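Local coordinates for CRISPR-associated protein,CRISPR-associated endonuclease Cas9 (PDB 6JOO) that binds guide RNA and target DNA and, as the complete Cas9, cuts invading DNA with its RuvC-like and HNH nuclease domains in bacterial defence against mobile genetic elements, at residues I463-G468 with R519-Q524; K666-K671 with L728-A733; S685-W690 with P790-M795. All coordinates share one frame; numbering follows the deposited sequence.

Contact 1: residues I463-G468 with R519-Q524; sequences IGEPVG and RSRVAQ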
loop_
_atom_site.group_PDB
_atom_site.type_symbol
_atom_site.label_atom_id
_atom_site.label_comp_id
_atom_site.label_asym_id
_atom_site.label_seq_id
_atom_site.Cartn_x
_atom_site.Cartn_y
_atom_site.Cartn_z
ATOM N N ILE A 463 14.723 16.642 -1.928
ATOM C CA ILE A 463 15.092 15.356 -2.516
ATOM C C ILE A 463 14.246 14.232 -1.931
ATOM O O ILE A 463 13.723 13.381 -2.661
ATOM C CB ILE A 463 16.595 15.101 -2.309
ATOM C CG1 ILE A 463 17.398 16.355 -2.676
ATOM C CG2 ILE A 463 17.051 13.902 -3.127
ATOM C CD1 ILE A 463 18.817 16.357 -2.137
ATOM N N GLY A 464 14.087 14.219 -0.611
ATOM C CA GLY A 464 13.336 13.175 0.055
ATOM C C GLY A 464 11.834 13.268 -0.074
ATOM O O GLY A 464 11.139 12.421 0.491
ATOM N N GLU A 465 11.313 14.256 -0.790
ATOM C CA GLU A 465 9.873 14.404 -0.954
ATOM C C GLU A 465 9.295 13.187 -1.666
ATOM O O GLU A 465 9.707 12.890 -2.797
ATOM C CB GLU A 465 9.547 15.667 -1.747
ATOM C CG GLU A 465 8.060 15.890 -1.967
ATOM C CD GLU A 465 7.356 16.387 -0.719
ATOM O OE1 GLU A 465 8.029 16.994 0.140
ATOM O OE2 GLU A 465 6.132 16.166 -0.594
ATOM N N PRO A 466 8.352 12.469 -1.058
ATOM C CA PRO A 466 7.776 11.296 -1.725
ATOM C C PRO A 466 6.996 11.681 -2.970
ATOM O O PRO A 466 6.459 12.783 -3.085
ATOM C CB PRO A 466 6.855 10.695 -0.654
ATOM C CG PRO A 466 6.540 11.837 0.257
ATOM C CD PRO A 466 7.765 12.703 0.270
ATOM N N VAL A 467 6.940 10.747 -3.918
ATOM C CA VAL A 467 6.316 10.997 -5.211
ATOM C C VAL A 467 5.110 10.107 -5.477
ATOM O O VAL A 467 4.401 10.333 -6.469
ATOM C CB VAL A 467 7.337 10.863 -6.365
ATOM C CG1 VAL A 467 7.472 9.403 -6.802
ATOM C CG2 VAL A 467 6.958 11.769 -7.528
ATOM N N GLY A 468 4.843 9.106 -4.633
ATOM C CA GLY A 468 3.700 8.219 -4.787
ATOM C C GLY A 468 4.076 6.782 -5.060
ATOM O O GLY A 468 3.370 5.862 -4.627
ATOM N N ARG A 519 18.363 14.054 -10.517
ATOM C CA ARG A 519 19.185 15.137 -11.050
ATOM C C ARG A 519 18.522 16.488 -10.838
ATOM O O ARG A 519 19.151 17.434 -10.355
ATOM C CB ARG A 519 19.453 14.919 -12.538
ATOM C CG ARG A 519 20.344 15.982 -13.164
ATOM C CD ARG A 519 20.129 16.090 -14.665
ATOM N NE ARG A 519 18.777 16.536 -14.989
ATOM C CZ ARG A 519 18.381 17.805 -14.950
ATOM N NH1 ARG A 519 19.232 18.758 -14.594
ATOM N NH2 ARG A 519 17.132 18.121 -15.264
ATOM N N SER A 520 17.239 16.587 -11.192
ATOM C CA SER A 520 16.510 17.839 -11.025
ATOM C C SER A 520 16.441 18.240 -9.556
ATOM O O SER A 520 16.744 19.384 -9.197
ATOM C CB SER A 520 15.108 17.705 -11.619
ATOM O OG SER A 520 14.446 18.956 -11.678
ATOM N N ARG A 521 16.053 17.302 -8.686
ATOM C CA ARG A 521 15.968 17.605 -7.261
ATOM C C ARG A 521 17.340 17.913 -6.675
ATOM O O ARG A 521 17.479 18.825 -5.852
ATOM C CB ARG A 521 15.314 16.441 -6.514
ATOM C CG ARG A 521 13.813 16.300 -6.741
ATOM C CD ARG A 521 13.340 14.882 -6.437
ATOM N NE ARG A 521 11.883 14.761 -6.410
ATOM C CZ ARG A 521 11.167 14.577 -5.304
ATOM N NH1 ARG A 521 11.774 14.483 -4.129
ATOM N NH2 ARG A 521 9.846 14.476 -5.374
ATOM N N VAL A 522 18.366 17.170 -7.089
ATOM C CA VAL A 522 19.703 17.396 -6.547
ATOM C C VAL A 522 20.285 18.704 -7.072
ATOM O O VAL A 522 20.911 19.460 -6.319
ATOM C CB VAL A 522 20.619 16.195 -6.851
ATOM C CG1 VAL A 522 22.075 16.536 -6.560
ATOM C CG2 VAL A 522 20.192 14.990 -6.028
ATOM N N ALA A 523 20.083 19.001 -8.360
ATOM C CA ALA A 523 20.664 20.209 -8.944
ATOM C C ALA A 523 20.161 21.464 -8.239
ATOM O O ALA A 523 20.949 22.354 -7.900
ATOM C CB ALA A 523 20.365 20.278 -10.441
ATOM N N GLN A 524 18.849 21.555 -8.008
ATOM C CA GLN A 524 18.309 22.695 -7.270
ATOM C C GLN A 524 18.816 22.718 -5.832
ATOM O O GLN A 524 19.083 23.791 -5.278
ATOM C CB GLN A 524 16.778 22.671 -7.299
ATOM C CG GLN A 524 16.116 23.621 -6.298
ATOM C CD GLN A 524 14.620 23.394 -6.169
ATOM O OE1 GLN A 524 13.896 23.375 -7.165
ATOM N NE2 GLN A 524 14.148 23.214 -4.936
#

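Contact 2: residues K666-K671 with L728-A733; sequences KLSKVK and LFPVSA. With nucleotides of chain C; nucleotides of chain B.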
loop_
_atom_site.group_PDB
_atom_site.type_symbol
_atom_site.label_atom_id
_atom_site.label_comp_id
_atom_site.label_asym_id
_atom_site.label_seq_id
_atom_site.Cartn_x
_atom_site.Cartn_y
_atom_site.Cartn_z
ATOM N N LYS A 666 -12.214 -23.721 12.665
ATOM C CA LYS A 666 -13.106 -24.059 13.764
ATOM C C LYS A 666 -12.311 -24.250 15.048
ATOM O O LYS A 666 -11.253 -24.884 15.056
ATOM C CB LYS A 666 -13.898 -25.328 13.446
ATOM C CG LYS A 666 -14.860 -25.216 12.270
ATOM C CD LYS A 666 -15.373 -26.595 11.865
ATOM C CE LYS A 666 -16.477 -26.513 10.823
ATOM N NZ LYS A 666 -17.751 -25.992 11.396
ATOM N N LEU A 667 -12.824 -23.689 16.136
ATOM C CA LEU A 667 -12.214 -23.880 17.438
ATOM C C LEU A 667 -12.546 -25.271 17.975
ATOM O O LEU A 667 -13.471 -25.941 17.508
ATOM C CB LEU A 667 -12.694 -22.803 18.409
ATOM C CG LEU A 667 -11.742 -22.393 19.529
ATOM C CD1 LEU A 667 -10.457 -21.837 18.946
ATOM C CD2 LEU A 667 -12.411 -21.369 20.422
ATOM N N SER A 668 -11.771 -25.708 18.963
ATOM C CA SER A 668 -11.995 -26.988 19.624
ATOM C C SER A 668 -12.644 -26.739 20.978
ATOM O O SER A 668 -12.054 -26.086 21.845
ATOM C CB SER A 668 -10.691 -27.766 19.791
ATOM O OG SER A 668 -10.268 -28.317 18.559
ATOM N N LYS A 669 -13.850 -27.265 21.158
ATOM C CA LYS A 669 -14.616 -27.075 22.380
ATOM C C LYS A 669 -14.556 -28.344 23.220
ATOM O O LYS A 669 -14.839 -29.439 22.723
ATOM C CB LYS A 669 -16.061 -26.699 22.048
ATOM C CG LYS A 669 -16.154 -25.603 20.995
ATOM C CD LYS A 669 -17.474 -24.856 21.044
ATOM C CE LYS A 669 -17.458 -23.679 20.079
ATOM N NZ LYS A 669 -18.679 -22.836 20.203
ATOM N N VAL A 670 -14.176 -28.191 24.485
ATOM C CA VAL A 670 -13.931 -29.314 25.383
ATOM C C VAL A 670 -14.554 -29.001 26.735
ATOM O O VAL A 670 -14.442 -27.878 27.236
ATOM C CB VAL A 670 -12.420 -29.600 25.517
ATOM C CG1 VAL A 670 -12.131 -30.450 26.744
ATOM C CG2 VAL A 670 -11.899 -30.285 24.263
ATOM N N LYS A 671 -15.217 -29.997 27.321
ATOM C CA LYS A 671 -15.836 -29.813 28.626
ATOM C C LYS A 671 -14.775 -29.528 29.683
ATOM O O LYS A 671 -13.661 -30.059 29.631
ATOM C CB LYS A 671 -16.651 -31.051 29.004
ATOM C CG LYS A 671 -17.798 -31.345 28.044
ATOM C CD LYS A 671 -18.467 -32.674 28.351
ATOM C CE LYS A 671 -19.554 -32.993 27.334
ATOM N NZ LYS A 671 -20.151 -34.342 27.552
ATOM N N LEU A 728 -10.403 -24.288 22.977
ATOM C CA LEU A 728 -8.970 -24.500 22.867
ATOM C C LEU A 728 -8.571 -24.474 21.401
ATOM O O LEU A 728 -9.348 -24.859 20.522
ATOM C CB LEU A 728 -8.535 -25.832 23.489
ATOM C CG LEU A 728 -8.951 -26.128 24.929
ATOM C CD1 LEU A 728 -8.409 -27.483 25.334
ATOM C CD2 LEU A 728 -8.461 -25.053 25.880
ATOM N N PHE A 729 -7.356 -24.018 21.143
ATOM C CA PHE A 729 -6.848 -24.004 19.779
ATOM C C PHE A 729 -6.530 -25.427 19.336
ATOM O O PHE A 729 -5.867 -26.168 20.071
ATOM C CB PHE A 729 -5.604 -23.128 19.679
ATOM C CG PHE A 729 -5.876 -21.663 19.854
ATOM C CD1 PHE A 729 -6.955 -21.063 19.228
ATOM C CD2 PHE A 729 -5.051 -20.885 20.647
ATOM C CE1 PHE A 729 -7.204 -19.711 19.389
ATOM C CE2 PHE A 729 -5.293 -19.536 20.813
ATOM C CZ PHE A 729 -6.372 -18.949 20.183
ATOM N N PRO A 730 -6.979 -25.848 18.151
ATOM C CA PRO A 730 -6.697 -27.218 17.698
ATOM C C PRO A 730 -5.261 -27.435 17.258
ATOM O O PRO A 730 -4.877 -28.587 17.016
ATOM C CB PRO A 730 -7.662 -27.399 16.523
ATOM C CG PRO A 730 -7.834 -26.021 15.985
ATOM C CD PRO A 730 -7.794 -25.100 17.178
ATOM N N VAL A 731 -4.460 -26.378 17.140
ATOM C CA VAL A 731 -3.089 -26.485 16.670
ATOM C C VAL A 731 -2.158 -25.889 17.716
ATOM O O VAL A 731 -2.563 -25.097 18.569
ATOM C CB VAL A 731 -2.888 -25.791 15.309
ATOM C CG1 VAL A 731 -3.711 -26.485 14.239
ATOM C CG2 VAL A 731 -3.270 -24.321 15.409
ATOM N N SER A 732 -0.890 -26.290 17.642
ATOM C CA SER A 732 0.127 -25.743 18.527
ATOM C C SER A 732 0.600 -24.364 18.095
ATOM O O SER A 732 1.338 -23.716 18.845
ATOM C CB SER A 732 1.329 -26.688 18.608
ATOM O OG SER A 732 0.949 -27.971 19.069
ATOM N N ALA A 733 0.202 -23.904 16.913
ATOM C CA ALA A 733 0.666 -22.614 16.431
ATOM C C ALA A 733 0.083 -21.492 17.277
ATOM O O ALA A 733 -0.984 -21.630 17.884
ATOM C CB ALA A 733 0.284 -22.423 14.963
ATOM P P DA C 5 2.240 -25.736 14.573
ATOM O OP1 DA C 5 0.795 -25.771 14.876
ATOM O OP2 DA C 5 3.202 -25.430 15.652
ATOM O "O5'" DA C 5 2.614 -27.141 13.931
ATOM C "C5'" DA C 5 1.925 -27.583 12.781
ATOM C "C4'" DA C 5 2.599 -28.806 12.198
ATOM O "O4'" DA C 5 3.838 -28.421 11.561
ATOM C "C3'" DA C 5 2.944 -29.896 13.209
ATOM O "O3'" DA C 5 2.339 -31.108 12.807
ATOM C "C2'" DA C 5 4.479 -29.976 13.183
ATOM C "C1'" DA C 5 4.835 -29.373 11.831
ATOM N N9 DA C 5 6.119 -28.671 11.829
ATOM C C8 DA C 5 6.564 -27.792 12.773
ATOM N N7 DA C 5 7.747 -27.288 12.517
ATOM C C5 DA C 5 8.106 -27.868 11.314
ATOM C C6 DA C 5 9.256 -27.742 10.506
ATOM N N6 DA C 5 10.292 -26.954 10.816
ATOM N N1 DA C 5 9.301 -28.459 9.366
ATOM C C2 DA C 5 8.263 -29.246 9.060
ATOM N N3 DA C 5 7.130 -29.448 9.736
ATOM C C4 DA C 5 7.113 -28.723 10.867
ATOM P P G B 24 -17.576 -22.624 13.193
ATOM O OP1 G B 24 -17.259 -23.616 14.253
ATOM O OP2 G B 24 -18.127 -23.086 11.895
ATOM O "O5'" G B 24 -18.595 -21.569 13.809
ATOM C "C5'" G B 24 -18.259 -20.835 14.976
ATOM C "C4'" G B 24 -19.271 -19.757 15.274
ATOM O "O4'" G B 24 -19.181 -18.695 14.287
ATOM C "C3'" G B 24 -20.734 -20.169 15.222
ATOM O "O3'" G B 24 -21.165 -20.866 16.378
ATOM C "C2'" G B 24 -21.437 -18.836 15.013
ATOM O "O2'" G B 24 -21.486 -18.104 16.229
ATOM C "C1'" G B 24 -20.460 -18.131 14.074
ATOM N N9 G B 24 -20.840 -18.304 12.658
ATOM C C8 G B 24 -20.225 -19.087 11.712
ATOM N N7 G B 24 -20.808 -19.029 10.543
ATOM C C5 G B 24 -21.873 -18.157 10.725
ATOM C C6 G B 24 -22.862 -17.704 9.811
ATOM O O6 G B 24 -23.002 -17.991 8.615
ATOM N N1 G B 24 -23.749 -16.825 10.426
ATOM C C2 G B 24 -23.697 -16.433 11.743
ATOM N N2 G B 24 -24.640 -15.577 12.160
ATOM N N3 G B 24 -22.782 -16.850 12.599
ATOM C C4 G B 24 -21.907 -17.703 12.027
ATOM P P U B 23 -14.987 -22.735 7.851
ATOM O OP1 U B 23 -14.360 -24.019 8.260
ATOM O OP2 U B 23 -16.176 -22.746 6.965
ATOM O "O5'" U B 23 -15.378 -21.946 9.175
ATOM C "C5'" U B 23 -14.435 -21.772 10.221
ATOM C "C4'" U B 23 -14.867 -20.686 11.170
ATOM O "O4'" U B 23 -14.962 -19.422 10.461
ATOM C "C3'" U B 23 -16.243 -20.855 11.793
ATOM O "O3'" U B 23 -16.258 -21.757 12.887
ATOM C "C2'" U B 23 -16.612 -19.427 12.170
ATOM O "O2'" U B 23 -15.950 -19.038 13.363
ATOM C "C1'" U B 23 -16.005 -18.642 11.008
ATOM N N1 U B 23 -17.001 -18.362 9.950
ATOM C C2 U B 23 -17.913 -17.343 10.169
ATOM O O2 U B 23 -17.934 -16.666 11.185
ATOM N N3 U B 23 -18.808 -17.141 9.147
ATOM C C4 U B 23 -18.885 -17.834 7.958
ATOM O O4 U B 23 -19.752 -17.533 7.134
ATOM C C5 U B 23 -17.907 -18.868 7.811
ATOM C C6 U B 23 -17.024 -19.090 8.787
#

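Contact 3: residues S685-W690 with P790-M795; sequences SSEALW and PQTMSM. With nucleotides of chain B.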
loop_
_atom_site.group_PDB
_atom_site.type_symbol
_atom_site.label_atom_id
_atom_site.label_comp_id
_atom_site.label_asym_id
_atom_site.label_seq_id
_atom_site.Cartn_x
_atom_site.Cartn_y
_atom_site.Cartn_z
ATOM N N SER A 685 -7.923 -20.436 24.279
ATOM C CA SER A 685 -8.266 -19.403 23.310
ATOM C C SER A 685 -8.207 -17.988 23.879
ATOM O O SER A 685 -8.404 -17.030 23.125
ATOM C CB SER A 685 -9.659 -19.676 22.737
ATOM O OG SER A 685 -10.593 -19.937 23.772
ATOM N N SER A 686 -7.941 -17.826 25.173
ATOM C CA SER A 686 -7.848 -16.498 25.760
ATOM C C SER A 686 -6.859 -16.534 26.913
ATOM O O SER A 686 -6.594 -17.587 27.498
ATOM C CB SER A 686 -9.210 -15.992 26.249
ATOM O OG SER A 686 -9.603 -16.651 27.441
ATOM N N GLU A 687 -6.319 -15.359 27.240
ATOM C CA GLU A 687 -5.374 -15.275 28.346
ATOM C C GLU A 687 -6.072 -15.474 29.684
ATOM O O GLU A 687 -5.501 -16.070 30.606
ATOM C CB GLU A 687 -4.648 -13.933 28.314
ATOM C CG GLU A 687 -4.012 -13.593 26.976
ATOM C CD GLU A 687 -3.185 -12.324 27.044
ATOM O OE1 GLU A 687 -3.094 -11.739 28.144
ATOM O OE2 GLU A 687 -2.625 -11.914 26.005
ATOM N N ALA A 688 -7.306 -14.979 29.812
ATOM C CA ALA A 688 -8.044 -15.159 31.057
ATOM C C ALA A 688 -8.296 -16.634 31.338
ATOM O O ALA A 688 -8.212 -17.079 32.488
ATOM C CB ALA A 688 -9.363 -14.387 31.005
ATOM N N LEU A 689 -8.601 -17.411 30.297
ATOM C CA LEU A 689 -8.774 -18.848 30.483
ATOM C C LEU A 689 -7.471 -19.502 30.912
ATOM O O LEU A 689 -7.466 -20.405 31.757
ATOM C CB LEU A 689 -9.299 -19.485 29.196
ATOM C CG LEU A 689 -9.482 -21.003 29.193
ATOM C CD1 LEU A 689 -10.364 -21.452 30.349
ATOM C CD2 LEU A 689 -10.067 -21.456 27.869
ATOM N N TRP A 690 -6.351 -19.043 30.350
ATOM C CA TRP A 690 -5.051 -19.594 30.711
ATOM C C TRP A 690 -4.731 -19.332 32.175
ATOM O O TRP A 690 -4.202 -20.206 32.870
ATOM C CB TRP A 690 -3.970 -19.000 29.809
ATOM C CG TRP A 690 -2.681 -19.734 29.865
ATOM C CD1 TRP A 690 -2.346 -20.856 29.169
ATOM C CD2 TRP A 690 -1.540 -19.397 30.658
ATOM N NE1 TRP A 690 -1.068 -21.246 29.483
ATOM C CE2 TRP A 690 -0.550 -20.364 30.394
ATOM C CE3 TRP A 690 -1.258 -18.373 31.568
ATOM C CZ2 TRP A 690 0.701 -20.337 31.006
ATOM C CZ3 TRP A 690 -0.017 -18.347 32.174
ATOM C CH2 TRP A 690 0.947 -19.324 31.891
ATOM N N PRO A 790 3.373 -13.912 31.301
ATOM C CA PRO A 790 3.388 -15.329 30.895
ATOM C C PRO A 790 2.127 -15.780 30.181
ATOM O O PRO A 790 2.158 -16.796 29.476
ATOM C CB PRO A 790 3.572 -16.074 32.225
ATOM C CG PRO A 790 4.200 -15.076 33.136
ATOM C CD PRO A 790 3.621 -13.752 32.745
ATOM N N GLN A 791 1.021 -15.058 30.332
ATOM C CA GLN A 791 -0.219 -15.429 29.670
ATOM C C GLN A 791 -0.236 -15.057 28.191
ATOM O O GLN A 791 -1.049 -15.608 27.441
ATOM C CB GLN A 791 -1.388 -14.768 30.396
ATOM C CG GLN A 791 -0.983 -14.186 31.741
ATOM C CD GLN A 791 -1.513 -12.785 31.947
ATOM O OE1 GLN A 791 -2.370 -12.320 31.198
ATOM N NE2 GLN A 791 -1.001 -12.101 32.964
ATOM N N THR A 792 0.636 -14.148 27.756
ATOM C CA THR A 792 0.663 -13.741 26.357
ATOM C C THR A 792 1.114 -14.898 25.468
ATOM O O THR A 792 1.878 -15.770 25.889
ATOM C CB THR A 792 1.595 -12.541 26.162
ATOM O OG1 THR A 792 2.948 -12.934 26.416
ATOM C CG2 THR A 792 1.225 -11.417 27.113
HETATM N N MSE A 793 0.624 -14.903 24.227
HETATM C CA MSE A 793 0.963 -15.955 23.266
HETATM C C MSE A 793 2.466 -16.011 23.013
HETATM O O MSE A 793 3.037 -17.087 22.804
HETATM C CB MSE A 793 0.226 -15.743 21.939
HETATM C CG MSE A 793 0.161 -16.992 21.058
HETATM SE SE MSE A 793 -1.040 -18.361 21.768
HETATM C CE MSE A 793 0.246 -19.693 22.371
ATOM N N SER A 794 3.099 -14.835 23.023
ATOM C CA SER A 794 4.542 -14.765 22.818
ATOM C C SER A 794 5.285 -15.616 23.838
ATOM O O SER A 794 6.236 -16.326 23.491
ATOM C CB SER A 794 5.010 -13.309 22.884
ATOM O OG SER A 794 4.373 -12.525 21.888
HETATM N N MSE A 795 4.854 -15.566 25.095
HETATM C CA MSE A 795 5.443 -16.367 26.154
HETATM C C MSE A 795 5.130 -17.853 25.998
HETATM O O MSE A 795 6.014 -18.697 26.146
HETATM C CB MSE A 795 4.954 -15.872 27.513
HETATM C CG MSE A 795 5.565 -14.553 27.950
HETATM SE SE MSE A 795 7.486 -14.718 28.198
HETATM C CE MSE A 795 7.759 -13.230 29.431
ATOM P P U B 63 -3.680 -11.600 36.404
ATOM O OP1 U B 63 -4.159 -11.727 37.806
ATOM O OP2 U B 63 -2.633 -12.516 35.884
ATOM O "O5'" U B 63 -4.948 -11.669 35.441
ATOM C "C5'" U B 63 -4.788 -11.645 34.026
ATOM C "C4'" U B 63 -6.065 -11.993 33.299
ATOM O "O4'" U B 63 -6.545 -13.294 33.742
ATOM C "C3'" U B 63 -7.228 -11.023 33.500
ATOM O "O3'" U B 63 -7.995 -10.976 32.299
ATOM C "C2'" U B 63 -8.053 -11.716 34.579
ATOM O "O2'" U B 63 -9.413 -11.339 34.616
ATOM C "C1'" U B 63 -7.886 -13.174 34.178
ATOM N N1 U B 63 -8.127 -14.147 35.251
ATOM C C2 U B 63 -9.316 -14.847 35.195
ATOM O O2 U B 63 -10.144 -14.670 34.316
ATOM N N3 U B 63 -9.503 -15.755 36.207
ATOM C C4 U B 63 -8.636 -16.030 37.244
ATOM O O4 U B 63 -8.946 -16.880 38.084
ATOM C C5 U B 63 -7.424 -15.266 37.227
ATOM C C6 U B 63 -7.214 -14.372 36.253
#

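Contact 1: residues I463-G468 with R519-Q524
The backbone oxygen of Glu465 is gripped by both terminal nitrogens of Arg521, which reaches out from helix 512-525 in the RuvC part of the construct, whose RNase H-like fold is built on a mixed sheet. NH1 of Arg521 gives the sounder bond, 2.9 Å to Glu465 O; it arrives in the carbonyl plane on a lone pair, although the oxygen sits 25° out of the guanidinium plane. NH2 of Arg521 adds a weak bond to the same oxygen. NH1 also makes a bent, weak bond of 2.7 Å to Ile463 O, so one arginine holds two carbonyls of the loop before helix 470-490. With chi1 at -73° and the chain extended from CG to NE, the guanidinium is carried well off the helix. Its NE pairs with Glu517, one turn back, in a salt bridge that helps fix its rotation. The Glu465 carboxylate leads away; its CB lies against the guanidinium, and the two side chains cross at about a right angle. In this engineered construct a glycine-serine linker lies between the two segments in sequence. Beside the polar grip, CD1 of Ile463 packs against CG2 of Val522 at 4.3 Å.

Contact 2: residues K666-K671 with L728-A733
Ser668 and Leu728 form the one bridged pair between these segments, and the two segments then part to reach different nucleic acids, Lys666 to the RNA of chain B and Ala733 to the DNA of chain C. The pair is antiparallel and hydrogen-bonded. Leu728 N gives a nearly straight bond of 2.7 Å to Ser668 O, and Ser668 N returns one of 3.0 Å to Leu728 O; each donor comes in close to the line of the carbonyl it meets. A further backbone link from Val670 to Ile726 continues the ladder.

Where the pairing ends, side chains take over. Leu667 swings its CG anti to the backbone N (chi1 -151°), which brings CG and CD1 against Leu728 O. The same CD1 meets CD1 of Phe729 at 3.6 Å, approaching the ring obliquely, and Tyr742 lies against Leu667 as well. On the side of the bridge that carries the Ser668 and Leu728 side chains, OG of Ser668 rests 3.4 Å from CB of Pro730. The proline's CG in turn lies against Lys666 O.

At one end, Lys666 runs its aliphatic chain past the backbone phosphate between U23 and G24 of chain B, then bends at chi4 (-72°) to give NZ a 3.0 Å hydrogen bond to OP2 of G24. At the other, Ala733 N lies 2.8 Å from OP1 of DA5 of chain C, and Ser732 N also faces that oxygen. The long connection between the segments carries the zinc ligands His712 and His719. This short two-stranded antiparallel sheet, 668-671 with 725-728, belongs to the Cas9 beta-hairpin domain, here contacting both guide RNA and DNA.

Contact 3: residues S685-W690 with P790-M795
The indole of Trp690 has the Pro790 carbonyl over one face: Pro790 O stands 3.7 Å above the plane, offset toward the rim of the six-membered ring and nearest to CH2. CA of Gln791 approaches CE3 obliquely at 3.7 Å, and CB of Pro790 lies by CH2. On the pyrrole side NE1 is hydrogen-bonded to Asp682, while Arg796 makes a cation-pi contact with the ring. A chi1 of -166°, which turns CG away from the backbone N, sends the indole off its helix toward 790-795.

Glu687, one turn earlier, crosses Gln791 at about a right angle, with carboxylate and amide planes 75° apart. Its CG packs on Gln791 O at 3.6 Å. As modelled, Glu687 OE1 and Gln791 OE1 stand 3.2 Å apart, two acceptors with no bond between them; which end of the amide points there is doubtful. OE2 of Glu687 lies near CA and CG2 of Thr792.

The contact joins the start of helix 687-694, in the beta-hairpin domain, to the turn leading into helix 793-796 of the Topo homology domain. Ser686 is the N-cap of the first helix, its OG accepting from Leu689 N at 3.1 Å; Thr792 holds the N-cap position of the second, with OG1 bonded to Lys789 O. RNA flanks the joint: Gln791 NE2 faces OP2 of U63 of chain B, and CB of Ala688 lies 3.4 Å from O2 of that nucleotide's base.

How the contacts relate
All three contacts are partly buried, mixing buried and exposed residues. Contact 1 stands apart in the RuvC region, about 54 Å centre to centre from contact 2 and on the opposite side of the chain's centre; an arginine hydrogen-bonded to loop carbonyls is its chemistry. Contacts 2 and 3 are neighbours about 14 Å apart by centres, their segments alternating along the chain, and they touch where CZ of Phe729 packs on CA of Ser685 at 3.7 Å. Contact 2 stays within the beta-hairpin domain and relies on backbone pairing; contact 3 links that domain to the Topo homology domain through ring packing. Both border nucleotides; contact 1 also has its nearest atom about 4 Å from nucleic acid.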